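Long-range contact in tRNA (guanine(9)-N1)-methyltransferase (Schizosaccharomyces pombe, PDB 4JWH), which transfers a methyl group from S-adenosyl-L-methionine to N1 of guanosine 9 in cytoplasmic tRNA: residues S102-L108 with E205-I211. Sequence-based numbering, arbitrary orientation.
Sequences SSIRIVL and EDKIYII. With SAH (S-adenosyl-L-homocysteine), chain C.
Ile-208 lays CG1 over one face of the Arg-105 guanidinium, 3.6 Å from NH2 and offset toward the rim. At the edge of that group, in its plane, sits a water that accepts from Arg-105 NH2 at 2.6 Å and faces the carbonyls of Glu-205 and Lys-207; bends at chi2 and chi3 (56° and 55°) curl the arginine back to it. The Tyr-209 ring meets Ile-104 CG2 at its edge, CD2 3.8 Å away, while Tyr-209 OH is hydrogen-bonded to the backbone N of Asp-204.

The Glu-205 carboxylate is gripped at both oxygens on their syn sides, somewhat out of plane: Ser-102 OG donates to OE2 at 2.7 Å, and the backbone N of Ser-103 to OE1 at 2.8 Å. Ser-102 OG also accepts from Ile-104 N, closing an ST turn, so an alanine here would probably leave Glu-205 OE2 without this donor and Ile-104 N without the acceptor that closes the turn.

Beyond this loop the strands run parallel, joined by Tyr-209 N to Arg-105 O, Val-107 N to Tyr-209 O (2.8 Å) and Ile-211 N to Val-107 O. Ile-211 CD1 reaches Ile-106 CG2 at 3.8 Å and also packs on Leu-108 CD2; Ile-211 CA lies 3.4 Å from O2' of the S-adenosyl-L-homocysteine ribose.

These are the two central strands of the six-stranded parallel sheet of the SPOUT-type methyltransferase domain, flanked by strands 143-147 and 189-192. Helix 254-267 covers the face bearing Ile-106 and Ile-211, and Phe-182 packs against Val-107 and Ile-208 on the other.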
ATOM      1  N   SER A 102       2.453  -9.888 -11.581  1.00 26.43           N
ATOM      2  CA  SER A 102       3.195  -8.705 -11.971  1.00 25.01           C
ATOM      3  C   SER A 102       4.563  -8.779 -11.278  1.00 23.62           C
ATOM      4  O   SER A 102       4.688  -9.325 -10.192  1.00 22.63           O
ATOM      5  CB  SER A 102       2.410  -7.472 -11.480  1.00 25.23           C
ATOM      6  OG  SER A 102       3.157  -6.266 -11.577  1.00 26.81           O
ATOM      7  N   SER A 103       5.593  -8.224 -11.892  1.00 23.08           N
ATOM      8  CA  SER A 103       6.878  -8.124 -11.210  1.00 22.17           C
ATOM      9  C   SER A 103       6.910  -6.957 -10.178  1.00 21.53           C
ATOM     10  O   SER A 103       7.853  -6.830  -9.401  1.00 20.16           O
ATOM     11  CB  SER A 103       7.996  -7.995 -12.241  1.00 22.79           C
ATOM     12  OG  SER A 103       7.727  -6.887 -13.066  1.00 24.98           O
ATOM     13  N   ILE A 104       5.876  -6.114 -10.148  1.00 20.33           N
ATOM     14  CA  ILE A 104       5.859  -4.993  -9.182  1.00 20.49           C
ATOM     15  C   ILE A 104       5.982  -5.452  -7.728  1.00 20.34           C
ATOM     16  O   ILE A 104       5.432  -6.496  -7.354  1.00 19.88           O
ATOM     17  CB  ILE A 104       4.628  -4.078  -9.403  1.00 20.85           C
ATOM     18  CG1 ILE A 104       4.785  -3.371 -10.750  1.00 22.52           C
ATOM     19  CG2 ILE A 104       4.473  -3.021  -8.280  1.00 18.72           C
ATOM     20  CD1 ILE A 104       3.473  -2.828 -11.377  1.00 19.07           C
ATOM     21  N   ARG A 105       6.755  -4.699  -6.934  1.00 19.81           N
ATOM     22  CA  ARG A 105       6.758  -4.819  -5.481  1.00 19.92           C
ATOM     23  C   ARG A 105       5.887  -3.701  -4.936  1.00 19.75           C
ATOM     24  O   ARG A 105       6.013  -2.564  -5.378  1.00 20.06           O
ATOM     25  CB  ARG A 105       8.162  -4.676  -4.886  1.00 18.78           C
ATOM     26  CG  ARG A 105       8.998  -5.970  -4.893  1.00 23.36           C
ATOM     27  CD  ARG A 105       9.144  -6.567  -6.284  1.00 22.51           C
ATOM     28  NE  ARG A 105       9.699  -5.640  -7.273  1.00 25.73           N
ATOM     29  CZ  ARG A 105      10.999  -5.383  -7.435  1.00 26.91           C
ATOM     30  NH1 ARG A 105      11.907  -5.945  -6.628  1.00 26.68           N
ATOM     31  NH2 ARG A 105      11.383  -4.547  -8.395  1.00 23.69           N
ATOM     32  N   ILE A 106       5.006  -4.024  -3.998  1.00 19.37           N
ATOM     33  CA  ILE A 106       4.308  -2.977  -3.226  1.00 19.99           C
ATOM     34  C   ILE A 106       4.697  -3.101  -1.769  1.00 18.85           C
ATOM     35  O   ILE A 106       4.611  -4.167  -1.196  1.00 20.02           O
ATOM     36  CB  ILE A 106       2.757  -2.997  -3.415  1.00 19.98           C
ATOM     37  CG1 ILE A 106       2.395  -2.707  -4.892  1.00 19.87           C
ATOM     38  CG2 ILE A 106       2.067  -2.020  -2.395  1.00 19.60           C
ATOM     39  CD1 ILE A 106       0.873  -2.585  -5.208  1.00 20.28           C
ATOM     40  N   VAL A 107       5.127  -1.999  -1.176  1.00 18.83           N
ATOM     41  CA  VAL A 107       5.617  -1.993   0.205  1.00 18.76           C
ATOM     42  C   VAL A 107       4.631  -1.304   1.149  1.00 19.11           C
ATOM     43  O   VAL A 107       4.290  -0.116   0.956  1.00 18.99           O
ATOM     44  CB  VAL A 107       6.960  -1.234   0.310  1.00 19.63           C
ATOM     45  CG1 VAL A 107       7.413  -1.115   1.733  1.00 20.62           C
ATOM     46  CG2 VAL A 107       8.046  -1.873  -0.586  1.00 19.69           C
ATOM     47  N   LEU A 108       4.219  -2.019   2.198  1.00 17.92           N
ATOM     48  CA  LEU A 108       3.587  -1.355   3.323  1.00 18.55           C
ATOM     49  C   LEU A 108       4.679  -0.907   4.304  1.00 19.59           C
ATOM     50  O   LEU A 108       5.390  -1.750   4.912  1.00 19.04           O
ATOM     51  CB  LEU A 108       2.528  -2.249   3.974  1.00 19.02           C
ATOM     52  CG  LEU A 108       1.554  -2.947   3.012  1.00 19.26           C
ATOM     53  CD1 LEU A 108       0.540  -3.817   3.736  1.00 20.89           C
ATOM     54  CD2 LEU A 108       0.867  -1.961   2.025  1.00 18.48           C
ATOM     55  N   GLU A 205       6.252  -1.672 -14.381  1.00 24.32           N
ATOM     56  CA  GLU A 205       6.654  -3.025 -13.978  1.00 24.88           C
ATOM     57  C   GLU A 205       7.988  -3.107 -13.217  1.00 24.16           C
ATOM     58  O   GLU A 205       8.220  -4.078 -12.492  1.00 24.02           O
ATOM     59  CB  GLU A 205       6.639  -4.032 -15.159  1.00 25.75           C
ATOM     60  CG  GLU A 205       5.242  -4.637 -15.552  1.00 28.46           C
ATOM     61  CD  GLU A 205       4.524  -5.468 -14.452  1.00 33.90           C
ATOM     62  OE1 GLU A 205       5.030  -6.555 -14.055  1.00 34.19           O
ATOM     63  OE2 GLU A 205       3.409  -5.053 -14.004  1.00 34.40           O
ATOM     64  N   ASP A 206       8.879  -2.134 -13.393  1.00 23.45           N
ATOM     65  CA  ASP A 206      10.191  -2.247 -12.735  1.00 23.78           C
ATOM     66  C   ASP A 206      10.277  -1.401 -11.448  1.00 23.29           C
ATOM     67  O   ASP A 206      11.332  -1.364 -10.780  1.00 21.90           O
ATOM     68  CB  ASP A 206      11.383  -2.033 -13.722  1.00 24.45           C
ATOM     69  CG  ASP A 206      11.451  -0.612 -14.264  1.00 28.28           C
ATOM     70  OD1 ASP A 206      12.561  -0.121 -14.587  1.00 31.10           O
ATOM     71  OD2 ASP A 206      10.383   0.039 -14.344  1.00 30.81           O
ATOM     72  N   LYS A 207       9.144  -0.804 -11.051  1.00 21.26           N
ATOM     73  CA  LYS A 207       9.140   0.077  -9.883  1.00 21.03           C
ATOM     74  C   LYS A 207       8.573  -0.549  -8.595  1.00 20.67           C
ATOM     75  O   LYS A 207       7.967  -1.635  -8.588  1.00 20.18           O
ATOM     76  CB  LYS A 207       8.427   1.405 -10.214  1.00 20.19           C
ATOM     77  CG  LYS A 207       9.093   2.187 -11.389  1.00 24.38           C
ATOM     78  CD  LYS A 207      10.390   2.839 -10.962  1.00 28.52           C
ATOM     79  CE  LYS A 207      11.058   3.571 -12.096  1.00 32.72           C
ATOM     80  NZ  LYS A 207      10.155   4.591 -12.704  1.00 33.96           N
ATOM     81  N   ILE A 208       8.775   0.161  -7.494  1.00 20.17           N
ATOM     82  CA  ILE A 208       8.449  -0.367  -6.207  1.00 20.04           C
ATOM     83  C   ILE A 208       7.663   0.734  -5.552  1.00 20.13           C
ATOM     84  O   ILE A 208       8.186   1.824  -5.369  1.00 21.65           O
ATOM     85  CB  ILE A 208       9.729  -0.731  -5.422  1.00 19.66           C
ATOM     86  CG1 ILE A 208      10.524  -1.813  -6.181  1.00 20.61           C
ATOM     87  CG2 ILE A 208       9.371  -1.171  -4.018  1.00 19.68           C
ATOM     88  CD1 ILE A 208      11.926  -2.033  -5.631  1.00 22.43           C
ATOM     89  N   TYR A 209       6.395   0.469  -5.254  1.00 19.03           N
ATOM     90  CA  TYR A 209       5.474   1.532  -4.774  1.00 17.50           C
ATOM     91  C   TYR A 209       5.278   1.376  -3.302  1.00 16.79           C
ATOM     92  O   TYR A 209       5.031   0.283  -2.855  1.00 16.79           O
ATOM     93  CB  TYR A 209       4.125   1.476  -5.535  1.00 16.27           C
ATOM     94  CG  TYR A 209       4.392   1.807  -6.977  1.00 18.82           C
ATOM     95  CD1 TYR A 209       4.590   3.132  -7.367  1.00 18.78           C
ATOM     96  CD2 TYR A 209       4.556   0.795  -7.926  1.00 18.93           C
ATOM     97  CE1 TYR A 209       4.886   3.454  -8.703  1.00 23.57           C
ATOM     98  CE2 TYR A 209       4.868   1.101  -9.250  1.00 19.51           C
ATOM     99  CZ  TYR A 209       5.038   2.435  -9.621  1.00 21.69           C
ATOM    100  OH  TYR A 209       5.334   2.763 -10.917  1.00 23.02           O
ATOM    101  N   ILE A 210       5.417   2.461  -2.545  1.00 15.48           N
ATOM    102  CA  ILE A 210       5.291   2.396  -1.089  1.00 15.68           C
ATOM    103  C   ILE A 210       3.972   3.014  -0.642  1.00 16.52           C
ATOM    104  O   ILE A 210       3.626   4.103  -1.075  1.00 18.22           O
ATOM    105  CB  ILE A 210       6.444   3.122  -0.373  1.00 15.36           C
ATOM    106  CG1 ILE A 210       7.812   2.592  -0.866  1.00 13.83           C
ATOM    107  CG2 ILE A 210       6.358   2.940   1.161  1.00 13.21           C
ATOM    108  CD1 ILE A 210       8.939   3.611  -0.662  1.00 12.27           C
ATOM    109  N   ILE A 211       3.261   2.311   0.238  1.00 17.42           N
ATOM    110  CA  ILE A 211       2.088   2.852   0.952  1.00 16.92           C
ATOM    111  C   ILE A 211       2.460   3.041   2.425  1.00 18.03           C
ATOM    112  O   ILE A 211       3.008   2.114   3.054  1.00 17.56           O
ATOM    113  CB  ILE A 211       0.865   1.908   0.834  1.00 17.26           C
ATOM    114  CG1 ILE A 211       0.589   1.580  -0.653  1.00 15.83           C
ATOM    115  CG2 ILE A 211      -0.363   2.523   1.542  1.00 17.07           C
ATOM    116  CD1 ILE A 211      -0.409   0.453  -0.897  1.00 13.14           C
TER
HETATM  117  N   SAH C 401      -1.094  11.617   6.948  1.00 20.00           N
HETATM  118  CA  SAH C 401      -0.721  10.295   6.470  1.00 20.00           C
HETATM  119  CB  SAH C 401      -2.048   9.511   6.285  1.00 20.00           C
HETATM  120  CG  SAH C 401      -2.023   8.682   5.070  1.00 20.00           C
HETATM  121  SD  SAH C 401      -3.254   7.535   4.586  1.00 20.00           S
HETATM  122  C   SAH C 401       0.284  10.487   5.341  1.00 20.00           C
HETATM  123  O   SAH C 401       0.420   9.790   4.381  1.00 20.00           O
HETATM  124  OXT SAH C 401       1.075  11.378   5.418  1.00 20.00           O
HETATM  125  C5' SAH C 401      -2.303   6.083   4.383  1.00 20.00           C
HETATM  126  C4' SAH C 401      -1.505   5.920   3.094  1.00 20.00           C
HETATM  127  O4' SAH C 401      -2.312   5.766   1.967  1.00 20.00           O
HETATM  128  C3' SAH C 401      -0.518   7.038   2.734  1.00 20.00           C
HETATM  129  O3' SAH C 401       0.687   6.944   3.436  1.00 20.00           O
HETATM  130  C2' SAH C 401      -0.350   6.899   1.261  1.00 20.00           C
HETATM  131  O2' SAH C 401       0.650   5.961   1.027  1.00 20.00           O
HETATM  132  C1' SAH C 401      -1.710   6.384   0.868  1.00 20.00           C
HETATM  133  N9  SAH C 401      -2.574   7.415   0.268  1.00 20.00           N
HETATM  134  C8  SAH C 401      -3.717   7.833   0.735  1.00 20.00           C
HETATM  135  N7  SAH C 401      -4.292   8.702  -0.054  1.00 20.00           N
HETATM  136  C5  SAH C 401      -3.518   8.828  -1.086  1.00 20.00           C
HETATM  137  C6  SAH C 401      -3.516   9.600  -2.330  1.00 20.00           C
HETATM  138  N6  SAH C 401      -4.497  10.421  -2.601  1.00 20.00           N
HETATM  139  N1  SAH C 401      -2.505   9.446  -3.151  1.00 20.00           N
HETATM  140  C2  SAH C 401      -1.513   8.617  -2.882  1.00 20.00           C
HETATM  141  N3  SAH C 401      -1.434   7.907  -1.786  1.00 20.00           N
HETATM  142  C4  SAH C 401      -2.389   7.959  -0.866  1.00 20.00           C
HETATM  143  O   HOH W   1       9.253  -3.815  -9.593  1.00 23.35           O